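Local coordinates for protein beta-glucuronidase (Dictyoglomus thermophilum, PDB 6XXW) that probably hydrolyses beta-glucuronides, releasing glucuronic acid, as a glycoside hydrolase of family 2, at residues F337-Y342 against V359-P364; W411-E416 against R442-V447. All coordinates share one frame; numbering follows the deposited sequence.

Contact 1. Residues F337-Y342 against V359-P364; sequences FRTSHY and VIEEAP
F337 and R338 pair in parallel with V359 and I360, as neighbouring strands of the TIM barrel. Helix 346-355 connects the two strands, making a beta-alpha-beta unit. I360 N donates to F337 O, and T339 N donates to I360 O in a bond of 2.9 Å. On the side facing the helix, V359 CG2 sits over one face of the F337 ring, 4.2 Å from its centroid and displaced toward the rim. This is a CH-pi contact. T339 CG2 packs against V359 CG1 at 3.5 Å.

Beyond R338 the first segment leaves the strand, and side chains carry the contact. T339 OG1 lies between its own backbone N and carbonyl carbon (chi1 75°). There it accepts from E362 N at 2.9 Å and donates to Y342 O. The hydroxyl thus fastens the turn centred on T339 to the end of strand 358-362.

E362 points toward the first segment, and its extended chain, CG anti to the backbone N (chi1 -177°), puts the carboxylate between R338 and H341. R338 NH1 makes a salt bridge to E362 OE1, 2.9 Å long. It arrives on the syn side, with the guanidinium and carboxylate planes 48° apart. OE1 also bonds to S412 OG, while R338 NH2 makes a salt bridge to E505. A cis peptide precedes H341, whose ring lies near the bound Tris molecule. The carboxylate lies almost coplanar with the H341 ring, and at the ring edge H341 ND1 donates to E362 OE2 at 2.9 Å.

Contact 2. Residues W411-E416 against R442-V447; sequences WSVANE and RPITIV
W411 and R442 meet at the start of this parallel strand pair. The indole crosses the extended arginine chain at a slant, with R442 CD 3.7 Å from W411 NE1. The guanidinium itself is turned 58° from the ring plane. D439 ties the two together: it accepts the W411 NE1 hydrogen bond and forms a salt bridge with R442 NH1. R442 NE also donates to V408 O. With an alanine at W411, R442 CB and CD would probably lose their packing partner and D439 would be left without the indole N-H.

The middle is tightly packed. Its backbone bonds run from T445 N to W411 O at 2.8 Å and from V413 N to T445 O at 3.1 Å. The register then shifts by one at a beta bulge, because strand 408-415 fits an extra residue in here. Beyond it V447 N donates to A414 O. On the side toward helix 422-438, V413 CG1 touches I444 CG2, and V413 CG2 lies 3.8 Å from I446 CB. I446 CD1 lies 3.8 Å from A414 CB. On the barrel's inner side, V447 inserts its two methyls between S412 and N415. V447 CG1 is 3.3 Å from N415 OD1, which also accepts from R338 NH1.

At the far end the side-chain packing loosens, though the backbone stays tied: E416 N donates to V447 O at 2.7 Å. E416 is the one partly exposed residue, and at CB its side chain starts away from strand 444-448. The carboxylate bonds N467 and a bound Tris molecule, which N415 ND2 also holds. An Asn-Glu pair at the end of the fourth barrel strand is characteristic of the active site of clan GH-A glycosidases, where the glutamate is the acid/base; N415 and E416 fit that place.

Contacts 1 and 2 follow one another along the chain and lie side by side in the TIM barrel, their centres about 8 Å apart. Contact 1 joins strands 336-338 and 358-362, and contact 2 joins strands 408-415 and 444-448. Strands 358-362 and 408-415 are themselves parallel neighbours, so the four form an unbroken run of the barrel wall. Side-chain hydrogen bonds also link the two contacts. The strand ends thus bring H341, N415 and E416 around one Tris-occupied pocket, consistent with the glycosidase active site.

Contact 1. Residues F337-Y342 against V359-P364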
ATOM      1  N   PHE A 337     -21.594 -20.033   5.350  1.00 16.45           N
ATOM      2  CA  PHE A 337     -20.193 -20.065   5.751  1.00 16.19           C
ATOM      3  C   PHE A 337     -19.975 -21.187   6.755  1.00 17.44           C
ATOM      4  O   PHE A 337     -20.919 -21.771   7.288  1.00 18.16           O
ATOM      5  CB  PHE A 337     -19.699 -18.718   6.320  1.00 16.13           C
ATOM      6  CG  PHE A 337     -20.378 -18.284   7.588  1.00 20.42           C
ATOM      7  CD1 PHE A 337     -19.893 -18.675   8.833  1.00 19.29           C
ATOM      8  CD2 PHE A 337     -21.471 -17.433   7.536  1.00 17.94           C
ATOM      9  CE1 PHE A 337     -20.523 -18.249  10.008  1.00 18.64           C
ATOM     10  CE2 PHE A 337     -22.103 -17.007   8.701  1.00 21.33           C
ATOM     11  CZ  PHE A 337     -21.625 -17.416   9.939  1.00 21.05           C
ATOM     12  N   ARG A 338     -18.705 -21.497   6.989  1.00 21.06           N
ATOM     13  CA  ARG A 338     -18.293 -22.443   8.017  1.00 17.19           C
ATOM     14  C   ARG A 338     -17.666 -21.651   9.154  1.00 17.16           C
ATOM     15  O   ARG A 338     -16.942 -20.682   8.912  1.00 15.36           O
ATOM     16  CB  ARG A 338     -17.297 -23.483   7.455  1.00 16.78           C
ATOM     17  CG  ARG A 338     -16.693 -24.430   8.516  1.00 14.84           C
ATOM     18  CD  ARG A 338     -15.914 -25.601   7.880  1.00 19.37           C
ATOM     19  NE  ARG A 338     -14.871 -25.135   6.964  1.00 16.63           N
ATOM     20  CZ  ARG A 338     -13.561 -25.242   7.182  1.00 17.66           C
ATOM     21  NH1 ARG A 338     -13.090 -25.804   8.294  1.00 18.71           N
ATOM     22  NH2 ARG A 338     -12.717 -24.793   6.272  1.00 19.17           N
ATOM     23  N   THR A 339     -17.962 -22.038  10.397  1.00 15.34           N
ATOM     24  CA  THR A 339     -17.351 -21.385  11.554  1.00 16.59           C
ATOM     25  C   THR A 339     -15.961 -21.963  11.823  1.00 14.74           C
ATOM     26  O   THR A 339     -15.665 -22.512  12.885  1.00 17.06           O
ATOM     27  CB  THR A 339     -18.237 -21.500  12.797  1.00 19.54           C
ATOM     28  OG1 THR A 339     -18.181 -22.831  13.337  1.00 18.98           O
ATOM     29  CG2 THR A 339     -19.706 -21.117  12.498  1.00 18.09           C
ATOM     30  N   SER A 340     -15.088 -21.833  10.830  1.00 16.12           N
ATOM     31  CA  SER A 340     -13.693 -22.192  11.034  1.00 15.48           C
ATOM     32  C   SER A 340     -13.100 -21.340  12.155  1.00 16.24           C
ATOM     33  O   SER A 340     -13.285 -20.117  12.168  1.00 17.40           O
ATOM     34  CB  SER A 340     -12.928 -21.997   9.722  1.00 19.42           C
ATOM     35  OG  SER A 340     -13.434 -20.885   8.997  1.00 20.69           O
ATOM     36  N   HIS A 341     -12.434 -21.972  13.136  1.00 13.23           N
ATOM     37  CA  HIS A 341     -12.405 -23.419  13.365  1.00 17.58           C
ATOM     38  C   HIS A 341     -12.851 -23.701  14.796  1.00 19.38           C
ATOM     39  O   HIS A 341     -12.118 -24.313  15.565  1.00 17.42           O
ATOM     40  CB  HIS A 341     -10.994 -23.995  13.168  1.00 16.77           C
ATOM     41  CG  HIS A 341     -10.420 -23.759  11.802  1.00 18.00           C
ATOM     42  ND1 HIS A 341     -10.942 -24.341  10.667  1.00 19.49           N
ATOM     43  CD2 HIS A 341      -9.372 -23.006  11.393  1.00 18.45           C
ATOM     44  CE1 HIS A 341     -10.234 -23.963   9.616  1.00 20.64           C
ATOM     45  NE2 HIS A 341      -9.277 -23.149  10.030  1.00 21.11           N
ATOM     46  N   TYR A 342     -14.032 -23.227  15.165  1.00 15.97           N
ATOM     47  CA  TYR A 342     -14.483 -23.272  16.550  1.00 18.02           C
ATOM     48  C   TYR A 342     -15.903 -22.732  16.548  1.00 18.75           C
ATOM     49  O   TYR A 342     -16.304 -22.058  15.587  1.00 15.55           O
ATOM     50  CB  TYR A 342     -13.570 -22.442  17.466  1.00 17.54           C
ATOM     51  CG  TYR A 342     -13.067 -21.173  16.803  1.00 17.37           C
ATOM     52  CD1 TYR A 342     -13.880 -20.042  16.716  1.00 17.50           C
ATOM     53  CD2 TYR A 342     -11.792 -21.116  16.242  1.00 18.28           C
ATOM     54  CE1 TYR A 342     -13.433 -18.883  16.078  1.00 14.94           C
ATOM     55  CE2 TYR A 342     -11.335 -19.953  15.592  1.00 18.64           C
ATOM     56  CZ  TYR A 342     -12.158 -18.858  15.516  1.00 18.21           C
ATOM     57  OH  TYR A 342     -11.694 -17.730  14.891  1.00 19.68           O
ATOM     58  N   VAL A 359     -25.098 -22.256   7.942  1.00 19.41           N
ATOM     59  CA  VAL A 359     -23.871 -22.317   8.723  1.00 20.35           C
ATOM     60  C   VAL A 359     -23.467 -23.777   8.922  1.00 17.85           C
ATOM     61  O   VAL A 359     -24.275 -24.598   9.370  1.00 19.21           O
ATOM     62  CB  VAL A 359     -24.045 -21.608  10.079  1.00 20.91           C
ATOM     63  CG1 VAL A 359     -22.813 -21.790  10.928  1.00 18.34           C
ATOM     64  CG2 VAL A 359     -24.334 -20.122   9.859  1.00 16.27           C
ATOM     65  N   ILE A 360     -22.222 -24.092   8.592  1.00 17.00           N
ATOM     66  CA  ILE A 360     -21.576 -25.324   9.042  1.00 15.55           C
ATOM     67  C   ILE A 360     -20.821 -24.951  10.308  1.00 17.27           C
ATOM     68  O   ILE A 360     -19.827 -24.225  10.243  1.00 16.37           O
ATOM     69  CB  ILE A 360     -20.618 -25.893   7.981  1.00 16.27           C
ATOM     70  CG1 ILE A 360     -21.341 -26.141   6.653  1.00 19.17           C
ATOM     71  CG2 ILE A 360     -19.976 -27.186   8.484  1.00 16.02           C
ATOM     72  CD1 ILE A 360     -20.404 -26.366   5.461  1.00 21.03           C
ATOM     73  N   GLU A 361     -21.267 -25.431  11.464  1.00 14.48           N
ATOM     74  CA  GLU A 361     -20.596 -25.048  12.696  1.00 16.50           C
ATOM     75  C   GLU A 361     -19.623 -26.136  13.123  1.00 19.16           C
ATOM     76  O   GLU A 361     -19.961 -27.324  13.121  1.00 18.53           O
ATOM     77  CB  GLU A 361     -21.578 -24.735  13.819  1.00 18.92           C
ATOM     78  CG  GLU A 361     -20.845 -24.210  15.046  1.00 18.42           C
ATOM     79  CD  GLU A 361     -21.735 -23.407  15.950  1.00 24.41           C
ATOM     80  OE1 GLU A 361     -22.906 -23.809  16.112  1.00 23.07           O
ATOM     81  OE2 GLU A 361     -21.259 -22.383  16.486  1.00 19.74           O
ATOM     82  N   GLU A 362     -18.412 -25.716  13.480  1.00 15.81           N
ATOM     83  CA  GLU A 362     -17.269 -26.599  13.621  1.00 15.82           C
ATOM     84  C   GLU A 362     -16.737 -26.586  15.049  1.00 18.37           C
ATOM     85  O   GLU A 362     -16.611 -25.522  15.675  1.00 18.22           O
ATOM     86  CB  GLU A 362     -16.169 -26.168  12.641  1.00 16.00           C
ATOM     87  CG  GLU A 362     -14.947 -27.038  12.638  1.00 19.02           C
ATOM     88  CD  GLU A 362     -14.117 -26.779  11.410  1.00 21.32           C
ATOM     89  OE1 GLU A 362     -14.520 -27.242  10.312  1.00 19.28           O
ATOM     90  OE2 GLU A 362     -13.080 -26.096  11.544  1.00 18.63           O
ATOM     91  N   ALA A 363     -16.425 -27.778  15.552  1.00 18.02           N
ATOM     92  CA  ALA A 363     -15.757 -27.942  16.834  1.00 17.41           C
ATOM     93  C   ALA A 363     -14.296 -27.509  16.738  1.00 20.43           C
ATOM     94  O   ALA A 363     -13.691 -27.561  15.662  1.00 19.63           O
ATOM     95  CB  ALA A 363     -15.842 -29.403  17.282  1.00 22.32           C
ATOM     96  N   PRO A 364     -13.687 -27.122  17.869  1.00 20.45           N
ATOM     97  CA  PRO A 364     -12.331 -26.549  17.823  1.00 20.01           C
ATOM     98  C   PRO A 364     -11.203 -27.562  17.676  1.00 20.43           C
ATOM     99  O   PRO A 364     -10.091 -27.308  18.160  1.00 20.15           O
ATOM    100  CB  PRO A 364     -12.212 -25.816  19.171  1.00 21.20           C
ATOM    101  CG  PRO A 364     -13.486 -26.037  19.890  1.00 22.48           C
ATOM    102  CD  PRO A 364     -14.228 -27.135  19.237  1.00 21.37           C
TER

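Contact 2. Residues W411-E416 against R442-V447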
ATOM      1  N   TRP A 411     -22.785 -30.148  11.235  1.00 16.85           N
ATOM      2  CA  TRP A 411     -21.706 -30.088  12.211  1.00 16.80           C
ATOM      3  C   TRP A 411     -20.406 -30.572  11.578  1.00 17.79           C
ATOM      4  O   TRP A 411     -20.383 -31.616  10.906  1.00 16.64           O
ATOM      5  CB  TRP A 411     -22.008 -30.965  13.440  1.00 16.93           C
ATOM      6  CG  TRP A 411     -23.337 -30.696  14.116  1.00 17.30           C
ATOM      7  CD1 TRP A 411     -24.417 -31.531  14.141  1.00 19.80           C
ATOM      8  CD2 TRP A 411     -23.702 -29.540  14.890  1.00 18.23           C
ATOM      9  NE1 TRP A 411     -25.439 -30.963  14.867  1.00 17.04           N
ATOM     10  CE2 TRP A 411     -25.026 -29.744  15.343  1.00 21.62           C
ATOM     11  CE3 TRP A 411     -23.045 -28.354  15.239  1.00 17.20           C
ATOM     12  CZ2 TRP A 411     -25.716 -28.795  16.112  1.00 18.55           C
ATOM     13  CZ3 TRP A 411     -23.738 -27.400  16.025  1.00 16.94           C
ATOM     14  CH2 TRP A 411     -25.053 -27.637  16.448  1.00 17.04           C
ATOM     15  N   SER A 412     -19.315 -29.844  11.829  1.00 13.51           N
ATOM     16  CA  SER A 412     -17.975 -30.273  11.426  1.00 15.82           C
ATOM     17  C   SER A 412     -17.205 -30.695  12.668  1.00 15.66           C
ATOM     18  O   SER A 412     -17.088 -29.918  13.618  1.00 18.44           O
ATOM     19  CB  SER A 412     -17.221 -29.167  10.688  1.00 19.59           C
ATOM     20  OG  SER A 412     -15.889 -29.596  10.426  1.00 17.31           O
ATOM     21  N   VAL A 413     -16.709 -31.931  12.684  1.00 17.14           N
ATOM     22  CA  VAL A 413     -16.071 -32.417  13.906  1.00 19.43           C
ATOM     23  C   VAL A 413     -14.594 -32.034  14.013  1.00 18.40           C
ATOM     24  O   VAL A 413     -14.037 -32.085  15.123  1.00 16.98           O
ATOM     25  CB  VAL A 413     -16.222 -33.947  14.069  1.00 17.17           C
ATOM     26  CG1 VAL A 413     -17.709 -34.346  14.162  1.00 19.27           C
ATOM     27  CG2 VAL A 413     -15.519 -34.702  12.960  1.00 18.89           C
ATOM     28  N   ALA A 414     -13.950 -31.628  12.916  1.00 17.62           N
ATOM     29  CA  ALA A 414     -12.529 -31.281  12.950  1.00 19.06           C
ATOM     30  C   ALA A 414     -12.126 -30.607  11.644  1.00 18.83           C
ATOM     31  O   ALA A 414     -12.838 -30.670  10.638  1.00 19.93           O
ATOM     32  CB  ALA A 414     -11.645 -32.511  13.195  1.00 17.09           C
ATOM     33  N   ASN A 415     -10.948 -29.983  11.666  1.00 17.59           N
ATOM     34  CA  ASN A 415     -10.360 -29.362  10.480  1.00 20.20           C
ATOM     35  C   ASN A 415      -8.920 -29.822  10.327  1.00 20.57           C
ATOM     36  O   ASN A 415      -8.079 -29.516  11.176  1.00 17.90           O
ATOM     37  CB  ASN A 415     -10.396 -27.837  10.564  1.00 17.85           C
ATOM     38  CG  ASN A 415      -9.792 -27.172   9.338  1.00 18.40           C
ATOM     39  OD1 ASN A 415     -10.466 -27.003   8.318  1.00 20.77           O
ATOM     40  ND2 ASN A 415      -8.509 -26.798   9.425  1.00 19.57           N
ATOM     41  N   GLU A 416      -8.636 -30.533   9.233  1.00 16.94           N
ATOM     42  CA  GLU A 416      -7.266 -30.894   8.856  1.00 15.59           C
ATOM     43  C   GLU A 416      -6.535 -31.634   9.972  1.00 19.53           C
ATOM     44  O   GLU A 416      -5.371 -31.351  10.266  1.00 18.63           O
ATOM     45  CB  GLU A 416      -6.476 -29.656   8.419  1.00 17.17           C
ATOM     46  CG  GLU A 416      -7.050 -28.938   7.180  1.00 14.43           C
ATOM     47  CD  GLU A 416      -6.119 -27.859   6.640  1.00 22.16           C
ATOM     48  OE1 GLU A 416      -5.282 -27.336   7.412  1.00 23.25           O
ATOM     49  OE2 GLU A 416      -6.221 -27.540   5.437  1.00 23.12           O
ATOM     50  N   ARG A 442     -29.197 -33.256  11.830  1.00 17.52           N
ATOM     51  CA  ARG A 442     -28.307 -32.535  10.926  1.00 20.26           C
ATOM     52  C   ARG A 442     -27.177 -33.442  10.460  1.00 22.37           C
ATOM     53  O   ARG A 442     -26.649 -34.235  11.247  1.00 21.39           O
ATOM     54  CB  ARG A 442     -27.694 -31.287  11.595  1.00 17.15           C
ATOM     55  CG  ARG A 442     -28.696 -30.252  12.087  1.00 18.60           C
ATOM     56  CD  ARG A 442     -27.982 -29.195  12.895  1.00 18.40           C
ATOM     57  NE  ARG A 442     -28.828 -28.034  13.141  1.00 19.88           N
ATOM     58  CZ  ARG A 442     -29.663 -27.929  14.156  1.00 17.88           C
ATOM     59  NH1 ARG A 442     -29.765 -28.934  15.027  1.00 16.55           N
ATOM     60  NH2 ARG A 442     -30.396 -26.821  14.303  1.00 18.50           N
ATOM     61  N   PRO A 443     -26.759 -33.320   9.202  1.00 16.90           N
ATOM     62  CA  PRO A 443     -25.619 -34.104   8.728  1.00 17.85           C
ATOM     63  C   PRO A 443     -24.332 -33.703   9.430  1.00 20.34           C
ATOM     64  O   PRO A 443     -24.229 -32.654  10.076  1.00 20.77           O
ATOM     65  CB  PRO A 443     -25.555 -33.780   7.231  1.00 20.73           C
ATOM     66  CG  PRO A 443     -26.228 -32.462   7.106  1.00 20.91           C
ATOM     67  CD  PRO A 443     -27.319 -32.463   8.144  1.00 17.69           C
ATOM     68  N   ILE A 444     -23.337 -34.575   9.284  1.00 16.34           N
ATOM     69  CA  ILE A 444     -22.031 -34.432   9.910  1.00 16.15           C
ATOM     70  C   ILE A 444     -20.951 -34.487   8.838  1.00 17.70           C
ATOM     71  O   ILE A 444     -21.049 -35.281   7.896  1.00 20.68           O
ATOM     72  CB  ILE A 444     -21.801 -35.539  10.957  1.00 17.01           C
ATOM     73  CG1 ILE A 444     -22.854 -35.441  12.059  1.00 19.27           C
ATOM     74  CG2 ILE A 444     -20.376 -35.470  11.509  1.00 18.95           C
ATOM     75  CD1 ILE A 444     -22.891 -36.658  12.938  1.00 22.98           C
ATOM     76  N   THR A 445     -19.915 -33.651   8.984  1.00 18.71           N
ATOM     77  CA  THR A 445     -18.755 -33.689   8.100  1.00 18.66           C
ATOM     78  C   THR A 445     -17.478 -33.617   8.934  1.00 18.20           C
ATOM     79  O   THR A 445     -17.504 -33.474  10.163  1.00 18.60           O
ATOM     80  CB  THR A 445     -18.782 -32.539   7.062  1.00 22.13           C
ATOM     81  OG1 THR A 445     -17.726 -32.706   6.094  1.00 20.44           O
ATOM     82  CG2 THR A 445     -18.603 -31.209   7.740  1.00 16.15           C
ATOM     83  N   ILE A 446     -16.351 -33.757   8.243  1.00 16.91           N
ATOM     84  CA  ILE A 446     -15.029 -33.452   8.776  1.00 16.47           C
ATOM     85  C   ILE A 446     -14.239 -32.829   7.636  1.00 18.79           C
ATOM     86  O   ILE A 446     -14.362 -33.257   6.484  1.00 21.03           O
ATOM     87  CB  ILE A 446     -14.305 -34.694   9.343  1.00 17.56           C
ATOM     88  CG1 ILE A 446     -12.958 -34.279   9.954  1.00 16.74           C
ATOM     89  CG2 ILE A 446     -14.065 -35.772   8.248  1.00 17.99           C
ATOM     90  CD1 ILE A 446     -12.314 -35.360  10.821  1.00 16.01           C
ATOM     91  N   VAL A 447     -13.458 -31.792   7.934  1.00 18.58           N
ATOM     92  CA  VAL A 447     -12.788 -31.031   6.883  1.00 16.76           C
ATOM     93  C   VAL A 447     -11.366 -31.561   6.743  1.00 15.39           C
ATOM     94  O   VAL A 447     -10.595 -31.578   7.712  1.00 19.61           O
ATOM     95  CB  VAL A 447     -12.817 -29.518   7.159  1.00 17.57           C
ATOM     96  CG1 VAL A 447     -12.057 -28.770   6.056  1.00 14.55           C
ATOM     97  CG2 VAL A 447     -14.269 -29.014   7.229  1.00 14.78           C
TER